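Local coordinates for protein acyl-CoA dehydrogenase (Bacillus anthracis, PDB 3OWA) that binds FAD and probably catalyses the flavin-dependent alpha,beta-dehydrogenation of acyl-CoA thioesters, as other acyl-CoA dehydrogenases do, at residues A[111-116]-A[231-236]; A[146-151]-A[190-195]; A[214-219]-A[244-249]. All blocks are in the same frame, centred on the assembly; numbering follows the deposited sequence.

Contact 1. Residues A[111-116]-A[231-236]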
loop_
_atom_site.group_PDB
_atom_site.type_symbol
_atom_site.label_atom_id
_atom_site.label_comp_id
_atom_site.label_asym_id
_atom_site.label_seq_id
_atom_site.Cartn_x
_atom_site.Cartn_y
_atom_site.Cartn_z
ATOM N N PHE A 111 0.377 -18.145 -11.882
ATOM C CA PHE A 111 0.910 -19.446 -12.175
ATOM C C PHE A 111 2.054 -19.843 -11.232
ATOM O O PHE A 111 2.368 -21.029 -11.127
ATOM C CB PHE A 111 1.349 -19.520 -13.664
ATOM C CG PHE A 111 1.580 -20.916 -14.153
ATOM C CD1 PHE A 111 0.525 -21.837 -14.200
ATOM C CD2 PHE A 111 2.841 -21.323 -14.562
ATOM C CE1 PHE A 111 0.738 -23.133 -14.639
ATOM C CE2 PHE A 111 3.057 -22.626 -14.998
ATOM C CZ PHE A 111 2.013 -23.525 -15.048
ATOM N N ALA A 112 2.724 -18.879 -10.612
ATOM C CA ALA A 112 3.824 -19.182 -9.655
ATOM C C ALA A 112 3.175 -19.770 -8.407
ATOM O O ALA A 112 3.784 -20.574 -7.696
ATOM C CB ALA A 112 4.607 -17.946 -9.234
ATOM N N ILE A 113 1.968 -19.322 -8.127
ATOM C CA ILE A 113 1.237 -19.817 -6.974
ATOM C C ILE A 113 0.813 -21.225 -7.222
ATOM O O ILE A 113 0.994 -22.094 -6.348
ATOM C CB ILE A 113 -0.015 -18.911 -6.683
ATOM C CG1 ILE A 113 0.433 -17.456 -6.425
ATOM C CG2 ILE A 113 -0.866 -19.499 -5.535
ATOM C CD1 ILE A 113 1.549 -17.278 -5.425
ATOM N N THR A 114 0.309 -21.497 -8.435
ATOM C CA THR A 114 -0.047 -22.851 -8.860
ATOM C C THR A 114 1.134 -23.788 -8.710
ATOM O O THR A 114 1.057 -24.875 -8.121
ATOM C CB THR A 114 -0.486 -22.810 -10.359
ATOM O OG1 THR A 114 -1.692 -22.038 -10.461
ATOM C CG2 THR A 114 -0.719 -24.220 -10.958
ATOM N N HIS A 115 2.261 -23.385 -9.287
ATOM C CA HIS A 115 3.439 -24.218 -9.235
ATOM C C HIS A 115 3.911 -24.416 -7.774
ATOM O O HIS A 115 4.197 -25.552 -7.347
ATOM C CB HIS A 115 4.528 -23.559 -10.063
ATOM C CG HIS A 115 5.870 -24.191 -9.906
ATOM N ND1 HIS A 115 6.802 -23.735 -8.995
ATOM C CD2 HIS A 115 6.456 -25.220 -10.567
ATOM C CE1 HIS A 115 7.895 -24.478 -9.083
ATOM N NE2 HIS A 115 7.702 -25.399 -10.012
ATOM N N GLY A 116 4.009 -23.320 -7.019
ATOM C CA GLY A 116 4.474 -23.358 -5.611
ATOM C C GLY A 116 3.628 -24.236 -4.718
ATOM O O GLY A 116 4.161 -24.895 -3.822
ATOM N N LYS A 231 -5.550 -14.272 -10.386
ATOM C CA LYS A 231 -6.762 -14.840 -10.979
ATOM C C LYS A 231 -6.553 -16.138 -11.721
ATOM O O LYS A 231 -7.445 -16.944 -11.798
ATOM C CB LYS A 231 -7.372 -13.821 -11.932
ATOM C CG LYS A 231 -7.991 -12.606 -11.168
ATOM C CD LYS A 231 -8.565 -11.616 -12.178
ATOM C CE LYS A 231 -9.358 -10.538 -11.470
ATOM N NZ LYS A 231 -10.169 -9.740 -12.464
ATOM N N CYS A 232 -5.357 -16.387 -12.246
ATOM C CA CYS A 232 -5.155 -17.640 -12.909
ATOM C C CYS A 232 -4.848 -18.802 -11.948
ATOM O O CYS A 232 -4.779 -19.933 -12.395
ATOM C CB CYS A 232 -4.021 -17.501 -13.915
ATOM S SG CYS A 232 -2.515 -17.200 -13.142
ATOM N N SER A 233 -4.719 -18.568 -10.633
ATOM C CA SER A 233 -4.624 -19.685 -9.703
ATOM C C SER A 233 -6.028 -20.233 -9.370
ATOM O O SER A 233 -6.932 -19.481 -8.925
ATOM C CB SER A 233 -3.939 -19.180 -8.410
ATOM O OG SER A 233 -3.837 -20.230 -7.434
ATOM N N SER A 234 -6.231 -21.546 -9.476
ATOM C CA SER A 234 -7.524 -22.139 -9.135
ATOM C C SER A 234 -7.734 -22.085 -7.623
ATOM O O SER A 234 -6.794 -22.397 -6.875
ATOM C CB SER A 234 -7.559 -23.610 -9.588
ATOM O OG SER A 234 -8.701 -24.239 -8.922
ATOM N N THR A 235 -8.925 -21.693 -7.143
ATOM C CA THR A 235 -9.137 -21.546 -5.730
ATOM C C THR A 235 -10.570 -21.947 -5.431
ATOM O O THR A 235 -11.485 -21.300 -5.914
ATOM C CB THR A 235 -8.891 -20.038 -5.267
ATOM O OG1 THR A 235 -7.576 -19.594 -5.710
ATOM C CG2 THR A 235 -8.895 -19.915 -3.756
ATOM N N ARG A 236 -10.795 -23.081 -4.754
ATOM C CA ARG A 236 -12.150 -23.563 -4.486
ATOM C C ARG A 236 -12.249 -24.127 -3.107
ATOM O O ARG A 236 -11.252 -24.376 -2.460
ATOM C CB ARG A 236 -12.548 -24.717 -5.443
ATOM C CG ARG A 236 -12.391 -24.430 -6.951
ATOM C CD ARG A 236 -12.893 -25.616 -7.738
ATOM N NE ARG A 236 -12.805 -25.339 -9.177
ATOM C CZ ARG A 236 -13.331 -26.125 -10.100
ATOM N NH1 ARG A 236 -14.040 -27.218 -9.743
ATOM N NH2 ARG A 236 -13.183 -25.797 -11.387
HETATM O O HOH W 1 -3.614 -22.775 -9.012
HETATM O O HOH W 2 -2.854 -21.751 -12.943
#
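Thr114 and Ser233 face each other between helix 110-122 and the loop that leads into strand 235-240, and the polar links between them run through two waters. Their hydroxyls stand 4.1 Å apart, Thr114 OG1 to Ser233 OG, and a water sits between them, bound to both, although it is modelled suspiciously close to Thr114 OG1. The same water takes the N-H of Ser234, with Ser234 N 2.9 Å from the water oxygen. A second water, also bound to Thr114 OG1, donates to Cys232 O at 2.7 Å and lies in the plane of the Phe111 ring, at its edge. Thr114 OG1 is turned toward the loop by a chi1 of -65°, which sets it opposite the carbonyl carbon and sends CG2 the other way, anti to the backbone N. Ser233 OG also rests against the methyl Ile113 CG2 at 3.6 Å. The remainder of the isoleucine leads away from the loop. Cys232 reaches across with its sulfur: SG lies between the backbone N and the carbonyl carbon of its own residue, chi1 66°, and Cys232 SG comes to 3.3 Å from Phe111 N, in the first turn of the helix. The Phe111 ring packs on Leu70 and Leu71 of helix 64-76. Beyond Ser233 the chain enters the sheet of the middle domain, where Thr235 touches the FAD, and Glu224 receives both Ser234 OG and Thr235 N. With no direct hydrogen bond between the two segments, the mainly helical N-terminal domain meets the beta domain here by direct packing of the sulfur and the Ile113 methyl, while the waters satisfy the buried polar atoms Thr114 OG1, Cys232 O and Ser234 N.

Contact 2. Residues A[146-151]-A[190-195]. With FAD (flavin-adenine dinucleotide), chain E.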
loop_
_atom_site.group_PDB
_atom_site.type_symbol
_atom_site.label_atom_id
_atom_site.label_comp_id
_atom_site.label_asym_id
_atom_site.label_seq_id
_atom_site.Cartn_x
_atom_site.Cartn_y
_atom_site.Cartn_z
ATOM N N GLU A 146 2.521 -35.738 -13.405
ATOM C CA GLU A 146 1.503 -36.742 -13.799
ATOM C C GLU A 146 0.305 -36.712 -12.842
ATOM O O GLU A 146 -0.825 -36.869 -13.260
ATOM C CB GLU A 146 2.117 -38.132 -13.828
ATOM C CG GLU A 146 1.406 -39.098 -14.754
ATOM C CD GLU A 146 2.336 -40.223 -15.205
ATOM O OE1 GLU A 146 3.523 -39.930 -15.539
ATOM O OE2 GLU A 146 1.874 -41.390 -15.219
ATOM N N LYS A 147 0.590 -36.564 -11.555
ATOM C CA LYS A 147 -0.402 -36.147 -10.584
ATOM C C LYS A 147 -0.030 -34.725 -10.178
ATOM O O LYS A 147 1.148 -34.346 -10.288
ATOM C CB LYS A 147 -0.396 -37.063 -9.365
ATOM C CG LYS A 147 -1.153 -38.377 -9.593
ATOM C CD LYS A 147 -1.309 -39.162 -8.304
ATOM C CE LYS A 147 -2.088 -40.449 -8.563
ATOM N NZ LYS A 147 -2.988 -40.709 -7.433
ATOM N N LEU A 148 -1.031 -33.953 -9.741
ATOM C CA LEU A 148 -0.830 -32.610 -9.204
ATOM C C LEU A 148 -1.368 -32.550 -7.788
ATOM O O LEU A 148 -2.372 -33.178 -7.463
ATOM C CB LEU A 148 -1.538 -31.582 -10.101
ATOM C CG LEU A 148 -0.876 -31.555 -11.501
ATOM C CD1 LEU A 148 -1.738 -30.731 -12.472
ATOM C CD2 LEU A 148 0.608 -31.077 -11.442
ATOM N N ALA A 149 -0.701 -31.783 -6.953
ATOM C CA ALA A 149 -1.051 -31.729 -5.513
ATOM C C ALA A 149 -1.641 -30.375 -5.033
ATOM O O ALA A 149 -1.421 -29.299 -5.643
ATOM C CB ALA A 149 0.203 -32.079 -4.690
ATOM N N ALA A 150 -2.336 -30.437 -3.897
ATOM C CA ALA A 150 -2.878 -29.264 -3.230
ATOM C C ALA A 150 -2.790 -29.544 -1.733
ATOM O O ALA A 150 -2.663 -30.699 -1.291
ATOM C CB ALA A 150 -4.331 -29.054 -3.634
ATOM N N TYR A 151 -2.909 -28.483 -0.944
ATOM C CA TYR A 151 -2.783 -28.562 0.507
ATOM C C TYR A 151 -4.043 -27.964 1.129
ATOM O O TYR A 151 -4.394 -26.814 0.838
ATOM C CB TYR A 151 -1.592 -27.705 0.885
ATOM C CG TYR A 151 -1.161 -27.737 2.331
ATOM C CD1 TYR A 151 -0.523 -28.862 2.863
ATOM C CD2 TYR A 151 -1.334 -26.617 3.160
ATOM C CE1 TYR A 151 -0.054 -28.864 4.195
ATOM C CE2 TYR A 151 -0.877 -26.627 4.503
ATOM C CZ TYR A 151 -0.244 -27.764 5.000
ATOM O OH TYR A 151 0.211 -27.777 6.309
ATOM N N SER A 190 -7.339 -26.573 -6.685
ATOM C CA SER A 190 -8.509 -27.464 -6.555
ATOM C C SER A 190 -9.167 -27.900 -7.828
ATOM O O SER A 190 -9.757 -28.996 -7.863
ATOM C CB SER A 190 -9.613 -26.822 -5.710
ATOM O OG SER A 190 -9.203 -26.771 -4.380
ATOM N N ALA A 191 -9.142 -27.081 -8.867
ATOM C CA ALA A 191 -9.768 -27.456 -10.151
ATOM C C ALA A 191 -9.116 -28.655 -10.824
ATOM O O ALA A 191 -9.755 -29.341 -11.634
ATOM C CB ALA A 191 -9.773 -26.239 -11.151
ATOM N N PHE A 192 -7.826 -28.857 -10.593
ATOM C CA PHE A 192 -7.150 -29.915 -11.278
ATOM C C PHE A 192 -6.237 -30.766 -10.386
ATOM O O PHE A 192 -5.501 -31.616 -10.920
ATOM C CB PHE A 192 -6.350 -29.318 -12.463
ATOM C CG PHE A 192 -5.549 -28.064 -12.079
ATOM C CD1 PHE A 192 -4.357 -28.171 -11.375
ATOM C CD2 PHE A 192 -6.038 -26.799 -12.364
ATOM C CE1 PHE A 192 -3.653 -27.022 -10.975
ATOM C CE2 PHE A 192 -5.329 -25.646 -11.984
ATOM C CZ PHE A 192 -4.141 -25.766 -11.288
ATOM N N ALA A 193 -6.208 -30.553 -9.060
ATOM C CA ALA A 193 -5.361 -31.382 -8.210
ATOM C C ALA A 193 -5.913 -32.818 -8.155
ATOM O O ALA A 193 -7.132 -33.039 -8.076
ATOM C CB ALA A 193 -5.259 -30.800 -6.731
ATOM N N ASP A 194 -5.003 -33.781 -8.168
ATOM C CA ASP A 194 -5.340 -35.200 -8.020
ATOM C C ASP A 194 -5.240 -35.625 -6.576
ATOM O O ASP A 194 -5.882 -36.596 -6.154
ATOM C CB ASP A 194 -4.343 -36.001 -8.846
ATOM C CG ASP A 194 -4.476 -35.696 -10.340
ATOM O OD1 ASP A 194 -5.549 -36.009 -10.891
ATOM O OD2 ASP A 194 -3.551 -35.107 -10.963
ATOM N N VAL A 195 -4.405 -34.923 -5.832
ATOM C CA VAL A 195 -4.071 -35.330 -4.479
ATOM C C VAL A 195 -4.170 -34.137 -3.560
ATOM O O VAL A 195 -3.621 -33.051 -3.880
ATOM C CB VAL A 195 -2.634 -35.887 -4.439
ATOM C CG1 VAL A 195 -2.203 -36.168 -2.979
ATOM C CG2 VAL A 195 -2.514 -37.151 -5.266
HETATM P PA FAD E . -8.224 -14.562 9.962
HETATM O O1A FAD E . -9.709 -14.519 10.220
HETATM O O2A FAD E . -7.480 -15.684 10.591
HETATM O O5B FAD E . -7.548 -13.188 10.347
HETATM C C5B FAD E . -8.181 -11.942 10.200
HETATM C C4B FAD E . -7.327 -10.829 10.792
HETATM O O4B FAD E . -7.151 -11.020 12.205
HETATM C C3B FAD E . -5.941 -10.808 10.156
HETATM O O3B FAD E . -5.426 -9.481 10.068
HETATM C C2B FAD E . -5.126 -11.540 11.191
HETATM O O2B FAD E . -3.776 -11.190 11.154
HETATM C C1B FAD E . -5.767 -11.073 12.473
HETATM N N9A FAD E . -5.502 -12.017 13.562
HETATM C C8A FAD E . -5.845 -13.343 13.623
HETATM N N7A FAD E . -5.426 -13.862 14.791
HETATM C C5A FAD E . -4.842 -12.878 15.499
HETATM C C6A FAD E . -4.243 -12.842 16.783
HETATM N N6A FAD E . -4.264 -13.907 17.594
HETATM N N1A FAD E . -3.715 -11.653 17.218
HETATM C C2A FAD E . -3.773 -10.513 16.430
HETATM N N3A FAD E . -4.392 -10.538 15.183
HETATM C C4A FAD E . -4.898 -11.704 14.722
HETATM N N1 FAD E . -5.018 -22.324 2.926
HETATM C C2 FAD E . -4.606 -23.619 2.704
HETATM O O2 FAD E . -4.475 -24.385 3.634
HETATM N N3 FAD E . -4.330 -24.094 1.438
HETATM C C4 FAD E . -4.476 -23.301 0.345
HETATM O O4 FAD E . -4.197 -23.778 -0.767
HETATM C C4X FAD E . -4.885 -21.979 0.549
HETATM N N5 FAD E . -5.075 -21.160 -0.546
HETATM C C5X FAD E . -5.542 -19.866 -0.373
HETATM C C6 FAD E . -5.724 -19.067 -1.507
HETATM C C7 FAD E . -6.220 -17.777 -1.352
HETATM C C7M FAD E . -6.436 -16.914 -2.578
HETATM C C8 FAD E . -6.519 -17.317 -0.050
HETATM C C8M FAD E . -7.040 -15.946 0.235
HETATM C C9 FAD E . -6.286 -18.103 1.074
HETATM C C9A FAD E . -5.805 -19.382 0.932
HETATM N N10 FAD E . -5.571 -20.170 2.047
HETATM C C10 FAD E . -5.161 -21.484 1.851
HETATM C "C1'" FAD E . -5.932 -19.692 3.447
HETATM C "C2'" FAD E . -5.103 -18.501 3.940
HETATM O "O2'" FAD E . -3.703 -18.662 3.942
HETATM C "C3'" FAD E . -5.857 -17.707 5.203
HETATM O "O3'" FAD E . -6.492 -16.666 4.546
HETATM C "C4'" FAD E . -5.058 -17.262 6.157
HETATM O "O4'" FAD E . -4.358 -18.403 6.651
HETATM C "C5'" FAD E . -5.596 -16.346 7.257
HETATM O "O5'" FAD E . -6.893 -16.780 7.575
HETATM P P FAD E . -8.184 -15.875 7.454
HETATM O O1P FAD E . -8.221 -15.390 6.022
HETATM O O2P FAD E . -9.387 -16.666 7.880
HETATM O O3P FAD E . -7.938 -14.586 8.359
HETATM O O HOH W 3 -3.123 -34.465 -13.601
HETATM O O HOH W 4 -5.166 -39.584 -7.692
#
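At the wall of the flavin pocket, Ala149 and Val195 form a parallel bridge between strand 149-152, the first of the middle beta domain, and strand 195-202, and the former carries Tyr151 up to the isoalloxazine. The carbonyl Tyr151 O accepts the flavin N3-H, with FAD N3 at 2.8 Å, a backbone bond to the pyrimidine edge of the ring system. Further back along the strand, Leu148 O takes two N-H groups. Asp194 N reaches Leu148 O at 2.8 Å, tilted 26° from the carbonyl plane, while Val195 N comes almost straight down the C=O bond. Ala150 N then donates to Val195 O, and these links on both flanks of Ala149 complete the bridge. Asp194 answers with its side chain: OD2 accepts Leu148 N at 3.0 Å through the anti lone pair. Asp194 thus holds Leu148 at N with its carboxylate and at O with its backbone N-H. The carboxylate gets there with CG opposite the carbonyl carbon (chi1 -64°). In the fold, this pairing brings the chain from helix 132-144 into the sheet of the acyl-CoA dehydrogenase middle domain. Apolar groups fill in around the backbone bonds. The methyls Ala150 CB and Ala193 CB touch at 3.7 Å, and Leu148 CD1 meets Phe192 CD1 at 3.8 Å, the ring approached obliquely; Leu71 of helix 64-76 packs on both of these larger side chains. In one of its two modelled conformers, Lys147 lays its aliphatic chain across Val195 at about a right angle, Lys147 CD on Val195 CG2 at 3.8 Å, and Glu213 offers its NZ a long, weak ion pair.

Contact 3. Residues A[214-219]-A[244-249]; sequences KDYAGV and LVPKEN
Tyr216 reaches from the loop between strands 206-213 and 219-221 to the end of strand 243-246 in the middle-domain beta sheet, where that strand pairs with 177-188. It is the first residue of a type II beta turn, Tyr216 to Val219, whose third position is Gly218 with positive phi. From the second position, Ala217 O accepts Leu244 N at 3.0 Å, tying the turn to the strand, and Ala217 CB packs loosely on Leu244 CG. With chi1 at -71°, CG of the tyrosine stands opposite its carbonyl carbon and the ring runs along the strand. Tyr216 CB comes first, 3.4 Å from Leu244 O; CG and CD2 pass the same carbonyl oxygen, which approaches the ring obliquely. CD2 goes on to meet the backbone at Val245 CA. Tyr216 CE2 approaches Val245 CG1 at 4.3 Å. Tyr216 CE2 also touches Pro246 CD at 3.4 Å. CZ lies almost as near to that carbon, the proline coming toward the tyrosine from the opposite direction. At the tip, OH has Pro246 CG beside it and meets the amide of Asn249, whose plane is turned 57° from the ring. That amide is itself anchored, since Asn249 ND2 is hydrogen-bonded to Ile211 O and to Tyr138 OH. Asn249 ND2 lies in the ring plane at its edge, 3.0 Å from Tyr216 OH.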
loop_
_atom_site.group_PDB
_atom_site.type_symbol
_atom_site.label_atom_id
_atom_site.label_comp_id
_atom_site.label_asym_id
_atom_site.label_seq_id
_atom_site.Cartn_x
_atom_site.Cartn_y
_atom_site.Cartn_z
ATOM N N LYS A 214 -8.536 -37.009 -5.160
ATOM C CA LYS A 214 -9.738 -36.402 -5.744
ATOM C C LYS A 214 -10.802 -37.445 -6.103
ATOM O O LYS A 214 -11.999 -37.231 -5.865
ATOM C CB LYS A 214 -9.364 -35.553 -6.976
ATOM C CG LYS A 214 -10.523 -34.781 -7.601
ATOM C CD LYS A 214 -11.296 -33.940 -6.568
ATOM C CE LYS A 214 -12.042 -32.785 -7.238
ATOM N NZ LYS A 214 -13.255 -33.127 -8.066
ATOM N N ASP A 215 -10.351 -38.587 -6.618
ATOM C CA ASP A 215 -11.247 -39.669 -7.042
ATOM C C ASP A 215 -11.845 -40.550 -5.928
ATOM O O ASP A 215 -12.712 -41.392 -6.213
ATOM C CB ASP A 215 -10.542 -40.526 -8.107
ATOM C CG ASP A 215 -10.497 -39.829 -9.467
ATOM O OD1 ASP A 215 -9.674 -40.235 -10.318
ATOM O OD2 ASP A 215 -11.283 -38.860 -9.684
ATOM N N TYR A 216 -11.476 -40.306 -4.668
ATOM C CA TYR A 216 -12.097 -41.066 -3.562
ATOM C C TYR A 216 -13.582 -40.689 -3.471
ATOM O O TYR A 216 -13.969 -39.564 -3.800
ATOM C CB TYR A 216 -11.423 -40.770 -2.202
ATOM C CG TYR A 216 -10.009 -41.355 -2.039
ATOM C CD1 TYR A 216 -9.541 -42.347 -2.899
ATOM C CD2 TYR A 216 -9.173 -40.946 -0.976
ATOM C CE1 TYR A 216 -8.263 -42.921 -2.743
ATOM C CE2 TYR A 216 -7.884 -41.505 -0.813
ATOM C CZ TYR A 216 -7.429 -42.469 -1.721
ATOM O OH TYR A 216 -6.177 -43.047 -1.580
ATOM N N ALA A 217 -14.390 -41.642 -3.057
ATOM C CA ALA A 217 -15.817 -41.410 -2.871
ATOM C C ALA A 217 -16.019 -40.257 -1.896
ATOM O O ALA A 217 -15.269 -40.156 -0.913
ATOM C CB ALA A 217 -16.478 -42.679 -2.313
ATOM N N GLY A 218 -17.001 -39.394 -2.193
ATOM C CA GLY A 218 -17.478 -38.350 -1.277
ATOM C C GLY A 218 -16.648 -37.072 -1.368
ATOM O O GLY A 218 -16.756 -36.213 -0.499
ATOM N N VAL A 219 -15.769 -36.964 -2.368
ATOM C CA VAL A 219 -14.919 -35.773 -2.540
ATOM C C VAL A 219 -15.420 -34.908 -3.697
ATOM O O VAL A 219 -15.641 -35.421 -4.814
ATOM C CB VAL A 219 -13.441 -36.140 -2.815
ATOM C CG1 VAL A 219 -12.585 -34.878 -2.959
ATOM C CG2 VAL A 219 -12.882 -36.987 -1.654
ATOM N N LEU A 244 -14.055 -41.105 1.648
ATOM C CA LEU A 244 -13.512 -42.391 2.136
ATOM C C LEU A 244 -12.053 -42.441 1.857
ATOM O O LEU A 244 -11.656 -42.436 0.722
ATOM C CB LEU A 244 -14.151 -43.599 1.433
ATOM C CG LEU A 244 -15.587 -43.949 1.766
ATOM C CD1 LEU A 244 -15.935 -45.335 1.189
ATOM C CD2 LEU A 244 -15.815 -43.931 3.273
ATOM N N VAL A 245 -11.260 -42.486 2.905
ATOM C CA VAL A 245 -9.815 -42.410 2.780
ATOM C C VAL A 245 -9.197 -43.675 3.383
ATOM O O VAL A 245 -9.410 -43.944 4.549
ATOM C CB VAL A 245 -9.285 -41.200 3.565
ATOM C CG1 VAL A 245 -7.742 -41.131 3.440
ATOM C CG2 VAL A 245 -9.997 -39.863 3.098
ATOM N N PRO A 246 -8.432 -44.447 2.597
ATOM C CA PRO A 246 -7.826 -45.667 3.157
ATOM C C PRO A 246 -7.040 -45.367 4.416
ATOM O O PRO A 246 -6.364 -44.348 4.491
ATOM C CB PRO A 246 -6.862 -46.108 2.058
ATOM C CG PRO A 246 -7.509 -45.643 0.810
ATOM C CD PRO A 246 -8.103 -44.294 1.175
ATOM N N LYS A 247 -7.132 -46.269 5.385
ATOM C CA LYS A 247 -6.457 -46.137 6.671
ATOM C C LYS A 247 -4.957 -45.841 6.497
ATOM O O LYS A 247 -4.377 -45.091 7.263
ATOM C CB LYS A 247 -6.686 -47.445 7.460
ATOM C CG LYS A 247 -6.109 -47.483 8.823
ATOM C CD LYS A 247 -6.238 -48.885 9.417
ATOM C CE LYS A 247 -5.342 -49.895 8.717
ATOM N NZ LYS A 247 -5.248 -51.094 9.578
ATOM N N GLU A 248 -4.344 -46.435 5.480
ATOM C CA GLU A 248 -2.920 -46.287 5.223
ATOM C C GLU A 248 -2.547 -44.916 4.602
ATOM O O GLU A 248 -1.351 -44.614 4.410
ATOM C CB GLU A 248 -2.418 -47.427 4.318
ATOM C CG GLU A 248 -3.042 -47.463 2.908
ATOM C CD GLU A 248 -4.260 -48.423 2.764
ATOM O OE1 GLU A 248 -4.919 -48.797 3.795
ATOM O OE2 GLU A 248 -4.560 -48.773 1.580
ATOM N N ASN A 249 -3.559 -44.104 4.290
ATOM C CA ASN A 249 -3.322 -42.738 3.832
ATOM C C ASN A 249 -3.207 -41.723 4.940
ATOM O O ASN A 249 -2.972 -40.536 4.663
ATOM C CB ASN A 249 -4.360 -42.321 2.806
ATOM C CG ASN A 249 -4.029 -42.832 1.449
ATOM O OD1 ASN A 249 -3.592 -43.968 1.307
ATOM N ND2 ASN A 249 -4.230 -42.015 0.434
#

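Overall arrangement
All three contacts reach the same mixed sheet of the middle domain. Contact 2 touches both others: its centre is 11 Å from that of contact 1, joined through a probable hydrogen bond between Ser234 OG and Ala191 N, and 14 Å from that of contact 3, joined through another between Asp194 O and Lys214 N. Contacts 1 and 3 have centres 24 Å apart and do not touch. Along the chain contact 2 is nested inside the loop closed by contact 1, and contact 3 opens within that loop but closes beyond it, strand 243-246 following 235-240. Contacts 1 and 2 both border the flavin pocket, while contact 3 lies farther out in the beta domain.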